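Local coordinates for protein acetyl-CoA C-acetyltransferase (Syntrophomonas wolfei subsp. wolfei, PDB 7N7Z) that probably catalyses the thiolase reaction, moving an acetyl group between acetyl-CoA molecules to form acetoacetyl-CoA, or running this condensation in reverse, at residues 181-186 / 322-327; 233-238 / 246-251; 54-59 / 99-104. One frame throughout, in Å; residues are numbered along the deposited sequence.

Contact 1: residues 181-186 / 322-327; sequences ALALTS and AFAAQV
Leu182 does most of the touching here, reaching with its two methyls to Ala324 and Val327, both on the opening turn of the other helix. CD2 rests on Ala324 CB at 4.2 Å, while CD1 meets Val327 CG1 at 4.1 Å, the two branched side chains crossing at a slant. One residue on, Ala183 sets its methyl against the same alanine, CB to Ala324 CB 4.4 Å. Because both of these residues are alanines, the backbones come close here, Ala183 CA lying 5.8 Å from Ala324 CA. Two torsions aim the larger groups: Leu182 holds CG anti to its backbone N (chi1 -173°), and Val327 does the same with CG1.

Behind it, Phe323 takes the N-cap position of the second helix. Gln326 folds back over this first turn, and its OE1 accepts from Ala322 N at 3.1 Å, with the donor above the carbonyl plane. Ser186 OG bonds to Glu321 OE1.

Helix 176-196 of the N-terminal thiolase region thus packs against the start of helix 324-336 of the C-terminal region, a purely apolar helix-to-helix contact linking the two; Ile354 of helix 353-356 touches Leu182, Ala183 and Ala324, and helix 161-172 meets Phe323 and Ala325.

Contact 2: residues 233-238 / 246-251; sequences AKLPPA and TAANAS
Thr246 faces the 233-238 segment with its methyl and builds an ST turn, extended to an ST motif, with its hydroxyl. Both segments belong to the loop between helix 229-232 and strand 254-264. The methyl CG2, anti to the residue's own carbonyl carbon, comes within 3.8 Å of Pro236 O and also approaches Leu235 O. The same rotamer sets OG1 between the backbone N and the carbonyl carbon (chi1 76°), facing back over the loop. There it accepts two backbone N-H groups: Asn249 N at 3.2 Å, nearly straight at 166°, and Ala248 N at a similar length but more bent. A valine in place of Thr246 would probably leave both N-H groups without their acceptor and let the 246-249 turn drift.

Asn249 answers from the far end of the turn. Its OD1 accepts from Thr246 N, a bond modelled so short that its exact length is doubtful, and its ND2 reaches Val244 O.

Leu235 keeps CG beside its backbone N, and CD1, trans to CA (chi2 151°), is carried on toward Ala248 CB. The modelled separation of 3.3 Å between Leu235 CD1 and Ala248 CB is tighter than normal van der Waals contact, so its fine detail is doubtful. No hydrogen bond joins the two segments, though Ala238 and Val245 pair through their backbones beside the contact. Arg176 of helix 176-196 touches both: its NH2 bonds to Leu235 O, and Thr246 packs on it. At the far end of the contact, Ala238 CB lies 4.0 Å from both Thr246 CA and Ala247 N.

Contact 3: residues 54-59 / 99-104; sequences EIVGAT and TEIACQ
Val56 carries the apolar part of the contact, laying its two methyls on the face of the helix. CG2 sits 3.8 Å from Ala102 CB. CG1, anti to the backbone N (chi1 -173°), meets Ile101 CG2 at 4.2 Å, the two beta-branched side chains crossing one another. Ala102 is small enough to let the strand come near: Val56 CA lies 6.3 Å from Ala102 CA, and the axes of the two short segments pass at 8.4 Å. Ala98, one turn earlier on the helix, also packs on Val56.

The polar part belongs to Glu54. Its CG sits between the backbone N and the carbonyl carbon (chi1 71°), and the chain then runs extended, bringing the carboxylate alongside the helix. OE2 passes Ala102 CA at 3.9 Å without bonding across the two segments. It is instead hydrogen-bonded to Ser114 OG on strand 113-121, while OE1 makes a salt bridge to Arg97 NH2 of the second subunit. The buried carboxylate thus has a partner for each oxygen, and the arginine probably helps to keep it charged. Arg97 of that subunit also packs on Val56 and Ile101, so the subunit interface borders this contact.

In direction, strand and helix run nearly antiparallel, at 161°. That follows from the topology: helix 94-107 connects the parallel strands 84-89 and 113-121 and crosses over strand 54-58, which lies between them in the sheet. This is a beta-alpha-beta crossover of the layered thiolase fold.

In the fold
Contacts 1 and 2 form one neighbourhood, with centres about 10 Å apart. Two probable backbone hydrogen bonds join them, Ala322 O to Ser251 N at 2.7 Å and Ala324 N to Asn249 O at 3.0 Å. Contact 3 lies across the chain's centre, about 30 Å from contact 1 and about 35 Å from contact 2, centre to centre. The side chain of Val327 in contact 1 is about 8 Å from that of Cys388 and about 11 Å from that of His358, both predicted catalytic residues; in contact 2, the Ser251 side chain touches His358. Contact 3 is away from these sites, although its helix begins just after Cys92, the predicted acyl-thioester residue.

Contact 1: residues 181-186 / 322-327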
loop_
_atom_site.group_PDB
_atom_site.type_symbol
_atom_site.label_atom_id
_atom_site.label_comp_id
_atom_site.label_asym_id
_atom_site.label_seq_id
_atom_site.Cartn_x
_atom_site.Cartn_y
_atom_site.Cartn_z
ATOM N N ALA B 181 -13.286 -39.006 7.566
ATOM C CA ALA B 181 -14.565 -39.621 7.907
ATOM C C ALA B 181 -15.449 -38.648 8.678
ATOM O O ALA B 181 -16.598 -38.397 8.297
ATOM C CB ALA B 181 -14.331 -40.897 8.718
ATOM N N LEU B 182 -14.926 -38.086 9.770
ATOM C CA LEU B 182 -15.692 -37.109 10.536
ATOM C C LEU B 182 -16.075 -35.919 9.667
ATOM O O LEU B 182 -17.230 -35.479 9.666
ATOM C CB LEU B 182 -14.886 -36.651 11.752
ATOM C CG LEU B 182 -15.628 -35.756 12.748
ATOM C CD1 LEU B 182 -15.186 -36.056 14.170
ATOM C CD2 LEU B 182 -15.416 -34.284 12.426
ATOM N N ALA B 183 -15.112 -35.390 8.909
ATOM C CA ALA B 183 -15.372 -34.205 8.099
ATOM C C ALA B 183 -16.510 -34.440 7.117
ATOM O O ALA B 183 -17.333 -33.547 6.884
ATOM C CB ALA B 183 -14.101 -33.796 7.356
ATOM N N LEU B 184 -16.572 -35.635 6.525
ATOM C CA LEU B 184 -17.635 -35.930 5.569
ATOM C C LEU B 184 -19.006 -35.751 6.208
ATOM O O LEU B 184 -19.881 -35.078 5.652
ATOM C CB LEU B 184 -17.471 -37.350 5.027
ATOM C CG LEU B 184 -18.606 -37.870 4.140
ATOM C CD1 LEU B 184 -18.704 -37.060 2.857
ATOM C CD2 LEU B 184 -18.411 -39.346 3.831
ATOM N N THR B 185 -19.210 -36.346 7.387
ATOM C CA THR B 185 -20.509 -36.249 8.046
ATOM C C THR B 185 -20.908 -34.796 8.269
ATOM O O THR B 185 -22.090 -34.447 8.166
ATOM C CB THR B 185 -20.483 -37.004 9.376
ATOM O OG1 THR B 185 -19.273 -36.701 10.081
ATOM C CG2 THR B 185 -20.565 -38.504 9.139
ATOM N N SER B 186 -19.939 -33.929 8.571
ATOM C CA SER B 186 -20.251 -32.518 8.769
ATOM C C SER B 186 -20.758 -31.887 7.479
ATOM O O SER B 186 -21.796 -31.214 7.469
ATOM C CB SER B 186 -19.016 -31.777 9.284
ATOM O OG SER B 186 -18.815 -32.033 10.662
ATOM N N ALA B 322 -13.440 -26.865 14.535
ATOM C CA ALA B 322 -12.466 -26.063 13.802
ATOM C C ALA B 322 -11.695 -26.914 12.802
ATOM O O ALA B 322 -11.494 -26.503 11.653
ATOM C CB ALA B 322 -11.503 -25.381 14.774
ATOM N N PHE B 323 -11.252 -28.096 13.225
ATOM C CA PHE B 323 -10.617 -29.062 12.344
ATOM C C PHE B 323 -11.014 -30.454 12.810
ATOM O O PHE B 323 -11.226 -30.685 14.003
ATOM C CB PHE B 323 -9.090 -28.915 12.337
ATOM C CG PHE B 323 -8.617 -27.504 12.121
ATOM C CD1 PHE B 323 -8.419 -26.654 13.197
ATOM C CD2 PHE B 323 -8.371 -27.028 10.845
ATOM C CE1 PHE B 323 -7.984 -25.357 13.002
ATOM C CE2 PHE B 323 -7.938 -25.732 10.644
ATOM C CZ PHE B 323 -7.744 -24.895 11.724
ATOM N N ALA B 324 -11.122 -31.381 11.855
ATOM C CA ALA B 324 -11.501 -32.748 12.199
ATOM C C ALA B 324 -10.542 -33.337 13.226
ATOM O O ALA B 324 -10.968 -33.929 14.226
ATOM C CB ALA B 324 -11.543 -33.614 10.939
ATOM N N ALA B 325 -9.236 -33.182 12.995
ATOM C CA ALA B 325 -8.255 -33.645 13.969
ATOM C C ALA B 325 -8.455 -32.961 15.315
ATOM O O ALA B 325 -8.298 -33.588 16.370
ATOM C CB ALA B 325 -6.839 -33.392 13.450
ATOM N N GLN B 326 -8.802 -31.673 15.296
ATOM C CA GLN B 326 -9.030 -30.949 16.543
ATOM C C GLN B 326 -10.168 -31.572 17.339
ATOM O O GLN B 326 -10.062 -31.747 18.559
ATOM C CB GLN B 326 -9.324 -29.478 16.241
ATOM C CG GLN B 326 -9.639 -28.637 17.468
ATOM C CD GLN B 326 -11.114 -28.287 17.594
ATOM O OE1 GLN B 326 -11.901 -28.495 16.670
ATOM N NE2 GLN B 326 -11.491 -27.747 18.746
ATOM N N VAL B 327 -11.265 -31.921 16.664
ATOM C CA VAL B 327 -12.398 -32.540 17.348
ATOM C C VAL B 327 -11.998 -33.897 17.909
ATOM O O VAL B 327 -12.203 -34.187 19.094
ATOM C CB VAL B 327 -13.598 -32.665 16.393
ATOM C CG1 VAL B 327 -14.787 -33.296 17.111
ATOM C CG2 VAL B 327 -13.966 -31.310 15.822
#

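Contact 2: residues 233-238 / 246-251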
loop_
_atom_site.group_PDB
_atom_site.type_symbol
_atom_site.label_atom_id
_atom_site.label_comp_id
_atom_site.label_asym_id
_atom_site.label_seq_id
_atom_site.Cartn_x
_atom_site.Cartn_y
_atom_site.Cartn_z
ATOM N N ALA B 233 -10.356 -37.983 0.238
ATOM C CA ALA B 233 -8.994 -38.493 0.161
ATOM C C ALA B 233 -8.207 -37.922 -1.011
ATOM O O ALA B 233 -6.987 -38.117 -1.068
ATOM C CB ALA B 233 -9.016 -40.020 0.060
ATOM N N LYS B 234 -8.863 -37.226 -1.938
ATOM C CA LYS B 234 -8.199 -36.704 -3.124
ATOM C C LYS B 234 -7.589 -35.324 -2.914
ATOM O O LYS B 234 -6.812 -34.874 -3.764
ATOM C CB LYS B 234 -9.188 -36.642 -4.294
ATOM N N LEU B 235 -7.913 -34.646 -1.813
ATOM C CA LEU B 235 -7.403 -33.299 -1.599
ATOM C C LEU B 235 -5.993 -33.351 -1.012
ATOM O O LEU B 235 -5.683 -34.244 -0.217
ATOM C CB LEU B 235 -8.324 -32.523 -0.663
ATOM C CG LEU B 235 -9.616 -32.010 -1.299
ATOM C CD1 LEU B 235 -10.716 -31.914 -0.259
ATOM C CD2 LEU B 235 -9.385 -30.662 -1.967
ATOM N N PRO B 236 -5.121 -32.418 -1.383
ATOM C CA PRO B 236 -3.763 -32.410 -0.831
ATOM C C PRO B 236 -3.734 -31.755 0.538
ATOM O O PRO B 236 -4.679 -31.046 0.918
ATOM C CB PRO B 236 -2.971 -31.589 -1.858
ATOM C CG PRO B 236 -3.978 -30.655 -2.436
ATOM C CD PRO B 236 -5.305 -31.375 -2.412
ATOM N N PRO B 237 -2.671 -31.969 1.312
ATOM C CA PRO B 237 -2.537 -31.249 2.584
ATOM C C PRO B 237 -2.501 -29.745 2.357
ATOM O O PRO B 237 -1.885 -29.255 1.407
ATOM C CB PRO B 237 -1.212 -31.771 3.155
ATOM C CG PRO B 237 -0.994 -33.088 2.477
ATOM C CD PRO B 237 -1.571 -32.928 1.102
ATOM N N ALA B 238 -3.171 -29.010 3.245
ATOM C CA ALA B 238 -3.360 -27.578 3.063
ATOM C C ALA B 238 -2.348 -26.720 3.810
ATOM O O ALA B 238 -2.148 -25.562 3.429
ATOM C CB ALA B 238 -4.772 -27.175 3.506
ATOM N N THR B 246 -6.786 -30.837 5.600
ATOM C CA THR B 246 -7.102 -30.397 4.252
ATOM C C THR B 246 -8.152 -29.295 4.314
ATOM O O THR B 246 -8.707 -28.989 5.372
ATOM C CB THR B 246 -7.611 -31.560 3.388
ATOM O OG1 THR B 246 -8.963 -31.874 3.749
ATOM C CG2 THR B 246 -6.741 -32.789 3.576
ATOM N N ALA B 247 -8.421 -28.694 3.153
ATOM C CA ALA B 247 -9.448 -27.664 3.081
ATOM C C ALA B 247 -10.829 -28.230 3.384
ATOM O O ALA B 247 -11.713 -27.497 3.846
ATOM C CB ALA B 247 -9.437 -27.007 1.701
ATOM N N ALA B 248 -11.035 -29.525 3.141
ATOM C CA ALA B 248 -12.352 -30.117 3.335
ATOM C C ALA B 248 -12.579 -30.543 4.780
ATOM O O ALA B 248 -13.692 -30.409 5.298
ATOM C CB ALA B 248 -12.536 -31.310 2.396
ATOM N N ASN B 249 -11.545 -31.054 5.448
ATOM C CA ASN B 249 -11.655 -31.448 6.846
ATOM C C ASN B 249 -11.257 -30.330 7.802
ATOM O O ASN B 249 -11.185 -30.564 9.012
ATOM C CB ASN B 249 -10.810 -32.698 7.117
ATOM C CG ASN B 249 -9.328 -32.473 6.885
ATOM O OD1 ASN B 249 -8.840 -31.344 6.930
ATOM N ND2 ASN B 249 -8.601 -33.556 6.641
ATOM N N ALA B 250 -11.000 -29.132 7.288
ATOM C CA ALA B 250 -10.730 -27.957 8.103
ATOM C C ALA B 250 -11.880 -26.971 7.957
ATOM O O ALA B 250 -12.472 -26.849 6.879
ATOM C CB ALA B 250 -9.415 -27.288 7.691
ATOM N N SER B 251 -12.201 -26.277 9.044
ATOM C CA SER B 251 -13.224 -25.245 8.978
ATOM C C SER B 251 -12.797 -24.158 7.999
ATOM O O SER B 251 -11.606 -23.919 7.781
ATOM C CB SER B 251 -13.478 -24.652 10.362
ATOM O OG SER B 251 -12.350 -23.934 10.828
#

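Contact 3: residues 54-59 / 99-104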
loop_
_atom_site.group_PDB
_atom_site.type_symbol
_atom_site.label_atom_id
_atom_site.label_comp_id
_atom_site.label_asym_id
_atom_site.label_seq_id
_atom_site.Cartn_x
_atom_site.Cartn_y
_atom_site.Cartn_z
ATOM N N GLU B 54 -27.451 -1.404 26.568
ATOM C CA GLU B 54 -26.103 -1.418 26.019
ATOM C C GLU B 54 -26.066 -2.338 24.810
ATOM O O GLU B 54 -27.014 -3.075 24.531
ATOM C CB GLU B 54 -25.081 -1.879 27.066
ATOM C CG GLU B 54 -25.181 -3.365 27.416
ATOM C CD GLU B 54 -24.079 -3.831 28.348
ATOM O OE1 GLU B 54 -23.036 -3.150 28.425
ATOM O OE2 GLU B 54 -24.254 -4.882 28.997
ATOM N N ILE B 55 -24.944 -2.284 24.099
ATOM C CA ILE B 55 -24.588 -3.283 23.102
ATOM C C ILE B 55 -23.172 -3.749 23.407
ATOM O O ILE B 55 -22.271 -2.924 23.602
ATOM C CB ILE B 55 -24.683 -2.742 21.663
ATOM C CG1 ILE B 55 -24.331 -3.849 20.663
ATOM C CG2 ILE B 55 -23.769 -1.540 21.475
ATOM C CD1 ILE B 55 -24.463 -3.439 19.214
ATOM N N VAL B 56 -22.984 -5.061 23.474
ATOM C CA VAL B 56 -21.663 -5.670 23.577
ATOM C C VAL B 56 -21.391 -6.344 22.239
ATOM O O VAL B 56 -21.988 -7.381 21.922
ATOM C CB VAL B 56 -21.577 -6.667 24.739
ATOM C CG1 VAL B 56 -20.146 -7.146 24.918
ATOM C CG2 VAL B 56 -22.094 -6.030 26.022
ATOM N N GLY B 57 -20.506 -5.746 21.446
ATOM C CA GLY B 57 -20.238 -6.210 20.097
ATOM C C GLY B 57 -19.006 -7.094 20.053
ATOM O O GLY B 57 -17.952 -6.740 20.587
ATOM N N ALA B 58 -19.151 -8.244 19.404
ATOM C CA ALA B 58 -18.066 -9.197 19.235
ATOM C C ALA B 58 -17.589 -9.196 17.790
ATOM O O ALA B 58 -18.400 -9.158 16.858
ATOM C CB ALA B 58 -18.506 -10.605 19.636
ATOM N N THR B 59 -16.272 -9.226 17.614
ATOM C CA THR B 59 -15.651 -9.340 16.303
ATOM C C THR B 59 -14.163 -9.572 16.508
ATOM O O THR B 59 -13.585 -9.107 17.494
ATOM C CB THR B 59 -15.879 -8.090 15.442
ATOM O OG1 THR B 59 -15.625 -8.406 14.066
ATOM C CG2 THR B 59 -14.955 -6.958 15.874
ATOM N N THR B 99 -21.250 -12.430 25.121
ATOM C CA THR B 99 -22.411 -12.922 25.852
ATOM C C THR B 99 -22.166 -12.891 27.355
ATOM O O THR B 99 -23.037 -12.469 28.125
ATOM C CB THR B 99 -22.751 -14.340 25.392
ATOM O OG1 THR B 99 -23.132 -14.315 24.011
ATOM C CG2 THR B 99 -23.888 -14.921 26.220
ATOM N N GLU B 100 -20.984 -13.329 27.791
ATOM C CA GLU B 100 -20.676 -13.325 29.218
ATOM C C GLU B 100 -20.649 -11.905 29.769
ATOM O O GLU B 100 -21.277 -11.611 30.793
ATOM C CB GLU B 100 -19.338 -14.022 29.468
ATOM C CG GLU B 100 -19.116 -14.404 30.922
ATOM C CD GLU B 100 -17.743 -15.000 31.177
ATOM O OE1 GLU B 100 -17.656 -15.984 31.943
ATOM O OE2 GLU B 100 -16.751 -14.483 30.622
ATOM N N ILE B 101 -19.918 -11.008 29.102
ATOM C CA ILE B 101 -19.802 -9.633 29.584
ATOM C C ILE B 101 -21.184 -9.021 29.773
ATOM O O ILE B 101 -21.472 -8.388 30.796
ATOM C CB ILE B 101 -18.945 -8.796 28.616
ATOM C CG1 ILE B 101 -17.486 -9.256 28.664
ATOM C CG2 ILE B 101 -19.049 -7.314 28.960
ATOM C CD1 ILE B 101 -16.668 -8.816 27.465
ATOM N N ALA B 102 -22.062 -9.201 28.785
ATOM C CA ALA B 102 -23.411 -8.656 28.888
ATOM C C ALA B 102 -24.195 -9.331 30.005
ATOM O O ALA B 102 -24.871 -8.658 30.793
ATOM C CB ALA B 102 -24.142 -8.815 27.556
ATOM N N CYS B 103 -24.117 -10.659 30.094
ATOM C CA CYS B 103 -24.897 -11.375 31.097
ATOM C C CYS B 103 -24.444 -11.018 32.507
ATOM O O CYS B 103 -25.274 -10.821 33.402
ATOM C CB CYS B 103 -24.791 -12.880 30.857
ATOM S SG CYS B 103 -25.721 -13.459 29.408
ATOM N N GLN B 104 -23.130 -10.924 32.725
ATOM C CA GLN B 104 -22.636 -10.566 34.051
ATOM C C GLN B 104 -23.006 -9.135 34.413
ATOM O O GLN B 104 -23.220 -8.831 35.592
ATOM C CB GLN B 104 -21.124 -10.772 34.122
ATOM C CG GLN B 104 -20.719 -12.242 34.079
ATOM C CD GLN B 104 -19.224 -12.471 34.228
ATOM O OE1 GLN B 104 -18.791 -13.581 34.539
ATOM N NE2 GLN B 104 -18.427 -11.429 34.000
#